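PDB 4GRX: aminotransferase from Paracoccus denitrificans, which probably transfers amino groups from amines or omega-amino acids to keto acids or aldehydes, using pyridoxal 5'-phosphate as a class III omega-aminotransferase. Local coordinates for residues T135-E147 and V309-V323. Numbering follows the deposited sequence.
Sequences TMVKMLWFLHAAE and VILGPDLAKRVEAAV
Glu-147, the first residue past the end of helix 129-146, forms a salt bridge with Arg-318 of helix 313-324. The arginine grips it side-on through NE and NH2: Arg-318 NH2 reaches Glu-147 OE1 at 3.0 Å, while Arg-318 NE is shared between Glu-147 OE1 and Glu-147 OE2, lying 3.2 Å from OE2. Both oxygens use their syn lone pairs, and carboxylate and guanidinium are nearly coplanar, 9° apart. At another edge of the same guanidinium, Arg-318 NH1 makes a second salt bridge, 3.1 Å to OD2 of Asp-314, one helical turn earlier, so two acids fix the rotation of the group and probably offset its charge. Over one guanidinium face lies Leu-143 CD2.

Leu-143 is the knob of the helix pair, set in a hole formed by Leu-315, Arg-318, Val-319 and Ala-322. A chi1 of -177° swings Leu-143 CG away from the backbone N and beside the carbonyl carbon, and the two methyls then part: Leu-143 CD1 rests 3.6 Å from Arg-318 O, and Leu-143 CD2 meets Leu-315 CD2 at 3.9 Å. Beside it, Phe-142 brings CE1 to Ala-322 CB (3.9 Å) and to Val-323 CG2, its side chain running roughly perpendicular to that valine; Val-180 of the second subunit also packs against Phe-142. Toward the strand, two methionines take over. The bent chain of Met-136 carries SD to Val-309 CG1 (3.8 Å) and CE to Leu-311 CD2, while Met-139 SD comes more loosely to the same valine methyl; the Met-139 side chain also packs on Leu-28 of the second subunit.

The axes of segments 135-146 and 313-323 cross at 69°, 9.7 Å apart at their closest. Helix 129-146 packs on strand 307-311, a member of the seven-stranded mixed sheet, and on the helix that follows it, as part of the large PLP-binding domain of fold-type I aminotransferases, close to the dimer interface.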
ATOM      1  N   THR A 135       7.071  -4.972   3.835  1.00 20.21           N
ATOM      2  CA  THR A 135       7.942  -4.270   4.772  1.00 20.82           C
ATOM      3  C   THR A 135       8.647  -5.248   5.719  1.00 20.83           C
ATOM      4  O   THR A 135       9.859  -5.109   5.956  1.00 20.81           O
ATOM      5  CB  THR A 135       7.153  -3.224   5.595  1.00 22.06           C
ATOM      6  OG1 THR A 135       6.783  -2.117   4.756  1.00 22.52           O
ATOM      7  CG2 THR A 135       7.968  -2.698   6.786  1.00 22.92           C
ATOM      8  N   MET A 136       7.895  -6.233   6.240  1.00 20.43           N
ATOM      9  CA  MET A 136       8.435  -7.199   7.204  1.00 20.64           C
ATOM     10  C   MET A 136       9.579  -8.016   6.621  1.00 20.32           C
ATOM     11  O   MET A 136      10.572  -8.276   7.299  1.00 20.51           O
ATOM     12  CB  MET A 136       7.366  -8.144   7.748  1.00 20.45           C
ATOM     13  CG  MET A 136       7.859  -9.017   8.901  1.00 20.97           C
ATOM     14  SD  MET A 136       8.261  -8.019  10.362  1.00 22.96           S
ATOM     15  CE  MET A 136       9.966  -8.505  10.673  1.00 22.98           C
ATOM     16  N   VAL A 137       9.421  -8.426   5.366  1.00 19.77           N
ATOM     17  CA  VAL A 137      10.461  -9.171   4.690  1.00 19.63           C
ATOM     18  C   VAL A 137      11.711  -8.293   4.561  1.00 20.29           C
ATOM     19  O   VAL A 137      12.802  -8.732   4.898  1.00 20.49           O
ATOM     20  CB  VAL A 137       9.987  -9.694   3.321  1.00 18.90           C
ATOM     21  CG1 VAL A 137      11.103 -10.443   2.619  1.00 18.43           C
ATOM     22  CG2 VAL A 137       8.801 -10.619   3.507  1.00 18.87           C
ATOM     23  N   LYS A 138      11.539  -7.052   4.105  1.00 20.83           N
ATOM     24  CA  LYS A 138      12.670  -6.128   3.943  1.00 21.66           C
ATOM     25  C   LYS A 138      13.388  -5.896   5.279  1.00 22.68           C
ATOM     26  O   LYS A 138      14.624  -5.842   5.334  1.00 22.76           O
ATOM     27  CB  LYS A 138      12.213  -4.793   3.357  1.00 21.89           C
ATOM     28  CG  LYS A 138      11.901  -4.788   1.873  1.00 21.19           C
ATOM     29  CD  LYS A 138      11.449  -3.394   1.440  1.00 21.97           C
ATOM     30  CE  LYS A 138      12.610  -2.398   1.412  1.00 22.76           C
ATOM     31  NZ  LYS A 138      12.186  -0.991   1.158  1.00 23.46           N
ATOM     32  N   MET A 139      12.602  -5.777   6.346  1.00 23.55           N
ATOM     33  CA  MET A 139      13.130  -5.643   7.694  1.00 25.10           C
ATOM     34  C   MET A 139      13.997  -6.860   8.033  1.00 24.24           C
ATOM     35  O   MET A 139      15.113  -6.711   8.523  1.00 25.26           O
ATOM     36  CB  MET A 139      11.982  -5.530   8.681  1.00 27.37           C
ATOM     37  CG  MET A 139      12.041  -4.322   9.593  1.00 30.92           C
ATOM     38  SD  MET A 139      10.367  -3.990  10.206  1.00 34.37           S
ATOM     39  CE  MET A 139      10.376  -2.206  10.358  1.00 35.27           C
ATOM     40  N   LEU A 140      13.499  -8.062   7.747  1.00 22.27           N
ATOM     41  CA  LEU A 140      14.293  -9.274   7.943  1.00 21.34           C
ATOM     42  C   LEU A 140      15.600  -9.248   7.123  1.00 21.12           C
ATOM     43  O   LEU A 140      16.679  -9.487   7.678  1.00 21.97           O
ATOM     44  CB  LEU A 140      13.457 -10.528   7.670  1.00 20.19           C
ATOM     45  CG  LEU A 140      12.249 -10.734   8.601  1.00 20.15           C
ATOM     46  CD1 LEU A 140      11.438 -11.939   8.179  1.00 19.19           C
ATOM     47  CD2 LEU A 140      12.667 -10.885  10.056  1.00 20.96           C
ATOM     48  N   TRP A 141      15.525  -8.913   5.834  1.00 19.77           N
ATOM     49  CA  TRP A 141      16.734  -8.824   5.013  1.00 19.50           C
ATOM     50  C   TRP A 141      17.743  -7.850   5.544  1.00 20.65           C
ATOM     51  O   TRP A 141      18.903  -8.182   5.699  1.00 21.09           O
ATOM     52  CB  TRP A 141      16.397  -8.463   3.582  0.91 18.39           C
ATOM     53  CG  TRP A 141      15.609  -9.514   2.887  0.91 17.21           C
ATOM     54  CD1 TRP A 141      15.498 -10.848   3.235  0.82 16.93           C
ATOM     55  CD2 TRP A 141      14.798  -9.358   1.678  0.82 16.45           C
ATOM     56  NE1 TRP A 141      14.680 -11.502   2.366  1.00 16.29           N
ATOM     57  CE2 TRP A 141      14.244 -10.667   1.392  0.82 15.92           C
ATOM     58  CE3 TRP A 141      14.490  -8.295   0.834  1.00 16.38           C
ATOM     59  CZ2 TRP A 141      13.410 -10.890   0.304  1.00 15.44           C
ATOM     60  CZ3 TRP A 141      13.668  -8.526  -0.267  1.00 15.62           C
ATOM     61  CH2 TRP A 141      13.130  -9.794  -0.519  1.00 15.39           C
ATOM     62  N   PHE A 142      17.299  -6.624   5.801  1.00 21.40           N
ATOM     63  CA  PHE A 142      18.091  -5.586   6.474  1.00 22.59           C
ATOM     64  C   PHE A 142      18.762  -6.144   7.733  1.00 23.74           C
ATOM     65  O   PHE A 142      19.974  -6.024   7.904  1.00 24.94           O
ATOM     66  CB  PHE A 142      17.157  -4.406   6.813  1.00 22.88           C
ATOM     67  CG  PHE A 142      17.791  -3.314   7.632  1.00 24.39           C
ATOM     68  CD1 PHE A 142      17.392  -3.104   8.956  1.00 25.26           C
ATOM     69  CD2 PHE A 142      18.752  -2.468   7.081  1.00 24.89           C
ATOM     70  CE1 PHE A 142      17.952  -2.100   9.717  1.00 26.64           C
ATOM     71  CE2 PHE A 142      19.326  -1.467   7.844  1.00 26.35           C
ATOM     72  CZ  PHE A 142      18.929  -1.283   9.161  1.00 27.33           C
ATOM     73  N   LEU A 143      17.969  -6.785   8.593  1.00 23.73           N
ATOM     74  CA  LEU A 143      18.439  -7.232   9.886  1.00 24.64           C
ATOM     75  C   LEU A 143      19.534  -8.316   9.808  1.00 25.01           C
ATOM     76  O   LEU A 143      20.615  -8.143  10.371  1.00 26.26           O
ATOM     77  CB  LEU A 143      17.261  -7.663  10.762  1.00 24.50           C
ATOM     78  CG  LEU A 143      17.628  -8.097  12.185  1.00 25.62           C
ATOM     79  CD1 LEU A 143      18.318  -6.981  12.957  1.00 26.92           C
ATOM     80  CD2 LEU A 143      16.401  -8.590  12.920  1.00 25.27           C
ATOM     81  N   HIS A 144      19.273  -9.420   9.115  1.00 24.15           N
ATOM     82  CA  HIS A 144      20.273 -10.492   8.999  1.00 24.55           C
ATOM     83  C   HIS A 144      21.527 -10.055   8.278  1.00 25.37           C
ATOM     84  O   HIS A 144      22.645 -10.438   8.670  1.00 26.54           O
ATOM     85  CB  HIS A 144      19.670 -11.756   8.380  1.00 23.47           C
ATOM     86  CG  HIS A 144      18.406 -12.221   9.065  1.00 23.20           C
ATOM     87  ND1 HIS A 144      18.359 -12.523  10.385  1.00 23.92           N
ATOM     88  CD2 HIS A 144      17.118 -12.414   8.573  1.00 22.28           C
ATOM     89  CE1 HIS A 144      17.116 -12.901  10.717  1.00 23.39           C
ATOM     90  NE2 HIS A 144      16.348 -12.823   9.609  1.00 22.55           N
ATOM     91  N   ALA A 145      21.375  -9.223   7.245  1.00 24.92           N
ATOM     92  CA  ALA A 145      22.560  -8.670   6.561  1.00 25.81           C
ATOM     93  C   ALA A 145      23.426  -7.851   7.532  1.00 27.76           C
ATOM     94  O   ALA A 145      24.638  -8.020   7.581  1.00 28.82           O
ATOM     95  CB  ALA A 145      22.172  -7.844   5.343  1.00 24.46           C
ATOM     96  N   ALA A 146      22.794  -6.986   8.319  1.00 28.59           N
ATOM     97  CA  ALA A 146      23.526  -6.149   9.261  1.00 30.42           C
ATOM     98  C   ALA A 146      24.109  -6.972  10.401  1.00 31.47           C
ATOM     99  O   ALA A 146      25.033  -6.537  11.077  1.00 32.95           O
ATOM    100  CB  ALA A 146      22.625  -5.047   9.801  1.00 30.65           C
ATOM    101  N   GLU A 147      23.570  -8.165  10.610  1.00 31.02           N
ATOM    102  CA  GLU A 147      24.063  -9.023  11.678  1.00 32.28           C
ATOM    103  C   GLU A 147      25.035 -10.079  11.138  1.00 32.45           C
ATOM    104  O   GLU A 147      25.374 -11.028  11.836  1.00 32.82           O
ATOM    105  CB  GLU A 147      22.892  -9.636  12.470  1.00 32.01           C
ATOM    106  CG  GLU A 147      22.206  -8.624  13.385  1.00 32.78           C
ATOM    107  CD  GLU A 147      21.185  -9.231  14.340  1.00 33.27           C
ATOM    108  OE1 GLU A 147      20.564 -10.261  13.983  1.00 31.99           O
ATOM    109  OE2 GLU A 147      20.994  -8.667  15.458  1.00 34.79           O
ATOM    110  N   VAL A 309       3.129  -3.078  11.501  1.00 28.76           N
ATOM    111  CA  VAL A 309       4.084  -4.095  11.890  1.00 28.18           C
ATOM    112  C   VAL A 309       4.416  -3.790  13.352  1.00 29.14           C
ATOM    113  O   VAL A 309       4.909  -2.684  13.650  1.00 29.84           O
ATOM    114  CB  VAL A 309       5.343  -3.992  11.003  1.00 27.99           C
ATOM    115  CG1 VAL A 309       6.489  -4.843  11.540  1.00 28.15           C
ATOM    116  CG2 VAL A 309       5.003  -4.378   9.576  1.00 26.95           C
ATOM    117  N   ILE A 310       4.104  -4.740  14.250  1.00 28.82           N
ATOM    118  CA  ILE A 310       4.463  -4.644  15.676  1.00 29.80           C
ATOM    119  C   ILE A 310       5.590  -5.613  16.077  1.00 29.73           C
ATOM    120  O   ILE A 310       5.356  -6.809  16.275  1.00 29.62           O
ATOM    121  CB  ILE A 310       3.265  -4.919  16.607  1.00 30.42           C
ATOM    122  CG1 ILE A 310       2.021  -4.147  16.163  1.00 30.41           C
ATOM    123  CG2 ILE A 310       3.630  -4.568  18.049  1.00 31.51           C
ATOM    124  CD1 ILE A 310       0.764  -4.546  16.914  1.00 30.50           C
ATOM    125  N   LEU A 311       6.805  -5.101  16.214  1.00 29.89           N
ATOM    126  CA  LEU A 311       7.932  -5.942  16.619  1.00 29.93           C
ATOM    127  C   LEU A 311       7.929  -6.220  18.127  1.00 30.93           C
ATOM    128  O   LEU A 311       7.852  -5.281  18.929  1.00 32.30           O
ATOM    129  CB  LEU A 311       9.254  -5.281  16.225  1.00 30.25           C
ATOM    130  CG  LEU A 311       9.472  -4.917  14.755  1.00 29.41           C
ATOM    131  CD1 LEU A 311      10.661  -3.977  14.610  1.00 30.19           C
ATOM    132  CD2 LEU A 311       9.656  -6.161  13.898  1.00 28.34           C
ATOM    133  N   GLY A 312       8.009  -7.499  18.505  1.00 30.36           N
ATOM    134  CA  GLY A 312       8.214  -7.900  19.906  1.00 31.73           C
ATOM    135  C   GLY A 312       9.577  -7.427  20.413  1.00 32.99           C
ATOM    136  O   GLY A 312      10.415  -6.988  19.611  1.00 32.99           O
ATOM    137  N   PRO A 313       9.830  -7.537  21.730  1.00 34.20           N
ATOM    138  CA  PRO A 313      11.067  -6.973  22.322  1.00 35.35           C
ATOM    139  C   PRO A 313      12.379  -7.378  21.623  1.00 34.63           C
ATOM    140  O   PRO A 313      13.222  -6.516  21.345  1.00 35.15           O
ATOM    141  CB  PRO A 313      11.050  -7.485  23.768  1.00 36.81           C
ATOM    142  CG  PRO A 313       9.625  -7.835  24.040  1.00 36.66           C
ATOM    143  CD  PRO A 313       9.008  -8.245  22.728  1.00 34.93           C
ATOM    144  N   ASP A 314      12.560  -8.661  21.339  1.00 41.49           N
ATOM    145  CA  ASP A 314      13.847  -9.096  20.814  1.00 41.45           C
ATOM    146  C   ASP A 314      14.143  -8.464  19.434  1.00 40.51           C
ATOM    147  O   ASP A 314      15.209  -7.875  19.223  1.00 41.89           O
ATOM    148  CB  ASP A 314      13.935 -10.621  20.796  1.00 40.32           C
ATOM    149  CG  ASP A 314      15.256 -11.118  20.255  1.00 40.99           C
ATOM    150  OD1 ASP A 314      16.316 -10.817  20.853  1.00 43.20           O
ATOM    151  OD2 ASP A 314      15.233 -11.807  19.221  1.00 39.29           O
ATOM    152  N   LEU A 315      13.189  -8.555  18.510  1.00 38.16           N
ATOM    153  CA  LEU A 315      13.346  -7.907  17.211  1.00 37.39           C
ATOM    154  C   LEU A 315      13.428  -6.373  17.311  1.00 38.99           C
ATOM    155  O   LEU A 315      14.201  -5.751  16.589  1.00 39.81           O
ATOM    156  CB  LEU A 315      12.255  -8.346  16.242  1.00 34.82           C
ATOM    157  CG  LEU A 315      12.285  -9.800  15.770  1.00 33.30           C
ATOM    158  CD1 LEU A 315      11.119 -10.051  14.829  1.00 31.10           C
ATOM    159  CD2 LEU A 315      13.598 -10.144  15.081  1.00 33.89           C
ATOM    160  N   ALA A 316      12.645  -5.773  18.209  1.00 39.60           N
ATOM    161  CA  ALA A 316      12.721  -4.334  18.462  1.00 41.54           C
ATOM    162  C   ALA A 316      14.141  -3.917  18.821  1.00 44.35           C
ATOM    163  O   ALA A 316      14.684  -3.019  18.197  1.00 45.64           O
ATOM    164  CB  ALA A 316      11.744  -3.916  19.548  1.00 42.00           C
ATOM    165  N   LYS A 317      14.755  -4.577  19.805  1.00 45.61           N
ATOM    166  CA  LYS A 317      16.143  -4.286  20.158  1.00 48.43           C
ATOM    167  C   LYS A 317      17.028  -4.383  18.919  1.00 48.01           C
ATOM    168  O   LYS A 317      17.701  -3.419  18.543  1.00 49.94           O
ATOM    169  CB  LYS A 317      16.683  -5.253  21.224  1.00 49.85           C
ATOM    170  CG  LYS A 317      16.081  -5.143  22.618  1.00 51.57           C
ATOM    171  CD  LYS A 317      17.097  -5.588  23.671  1.00 54.28           C
ATOM    172  CE  LYS A 317      16.471  -6.497  24.725  1.00 54.23           C
ATOM    173  NZ  LYS A 317      16.109  -7.836  24.162  1.00 51.54           N
ATOM    174  N   ARG A 318      17.005  -5.556  18.291  1.00 45.65           N
ATOM    175  CA  ARG A 318      17.907  -5.880  17.190  1.00 45.36           C
ATOM    176  C   ARG A 318      17.779  -4.947  15.973  1.00 45.43           C
ATOM    177  O   ARG A 318      18.804  -4.480  15.443  1.00 47.14           O
ATOM    178  CB  ARG A 318      17.781  -7.358  16.808  1.00 42.73           C
ATOM    179  CG  ARG A 318      18.532  -8.279  17.757  1.00 43.33           C
ATOM    180  CD  ARG A 318      18.038  -9.710  17.668  1.00 40.98           C
ATOM    181  NE  ARG A 318      18.397 -10.353  16.403  1.00 39.54           N
ATOM    182  CZ  ARG A 318      17.739 -11.381  15.876  1.00 37.14           C
ATOM    183  NH1 ARG A 318      16.681 -11.887  16.500  1.00 35.72           N
ATOM    184  NH2 ARG A 318      18.133 -11.895  14.718  1.00 36.30           N
ATOM    185  N   VAL A 319      16.540  -4.661  15.565  1.00 43.78           N
ATOM    186  CA  VAL A 319      16.269  -3.727  14.464  1.00 44.23           C
ATOM    187  C   VAL A 319      16.772  -2.330  14.821  1.00 47.72           C
ATOM    188  O   VAL A 319      17.501  -1.711  14.043  1.00 49.21           O
ATOM    189  CB  VAL A 319      14.769  -3.671  14.084  1.00 41.75           C
ATOM    190  CG1 VAL A 319      14.488  -2.530  13.121  1.00 42.15           C
ATOM    191  CG2 VAL A 319      14.324  -4.992  13.483  1.00 38.91           C
ATOM    192  N   GLU A 320      16.396  -1.857  16.009  1.00 49.50           N
ATOM    193  CA  GLU A 320      16.828  -0.554  16.515  1.00 53.09           C
ATOM    194  C   GLU A 320      18.343  -0.394  16.469  1.00 55.90           C
ATOM    195  O   GLU A 320      18.834   0.591  15.912  1.00 58.34           O
ATOM    196  CB  GLU A 320      16.313  -0.336  17.935  1.00 54.38           C
ATOM    197  CG  GLU A 320      16.930   0.857  18.639  1.00 58.74           C
ATOM    198  CD  GLU A 320      17.043   0.645  20.136  1.00 60.67           C
ATOM    199  OE1 GLU A 320      15.986   0.630  20.815  1.00 60.24           O
ATOM    200  OE2 GLU A 320      18.190   0.495  20.628  1.00 62.77           O
ATOM    201  N   ALA A 321      19.075  -1.348  17.048  1.00 56.00           N
ATOM    202  CA  ALA A 321      20.540  -1.327  17.018  1.00 58.47           C
ATOM    203  C   ALA A 321      21.071  -1.299  15.586  1.00 58.66           C
ATOM    204  O   ALA A 321      21.952  -0.497  15.258  1.00 61.37           O
ATOM    205  CB  ALA A 321      21.113  -2.517  17.767  1.00 57.98           C
ATOM    206  N   ALA A 322      20.514  -2.167  14.736  1.00 56.15           N
ATOM    207  CA  ALA A 322      20.934  -2.290  13.337  1.00 55.99           C
ATOM    208  C   ALA A 322      20.807  -0.970  12.583  1.00 57.72           C
ATOM    209  O   ALA A 322      21.690  -0.616  11.800  1.00 59.74           O
ATOM    210  CB  ALA A 322      20.134  -3.379  12.644  1.00 52.40           C
ATOM    211  N   VAL A 323      19.709  -0.258  12.847  1.00 57.45           N
ATOM    212  CA  VAL A 323      19.419   1.060  12.288  1.00 59.44           C
ATOM    213  C   VAL A 323      20.505   2.066  12.647  1.00 64.08           C
ATOM    214  O   VAL A 323      21.108   2.655  11.748  1.00 66.34           O
ATOM    215  CB  VAL A 323      18.034   1.593  12.744  1.00 58.21           C
ATOM    216  CG1 VAL A 323      17.852   3.065  12.395  1.00 60.43           C
ATOM    217  CG2 VAL A 323      16.915   0.787  12.115  1.00 54.60           C
TER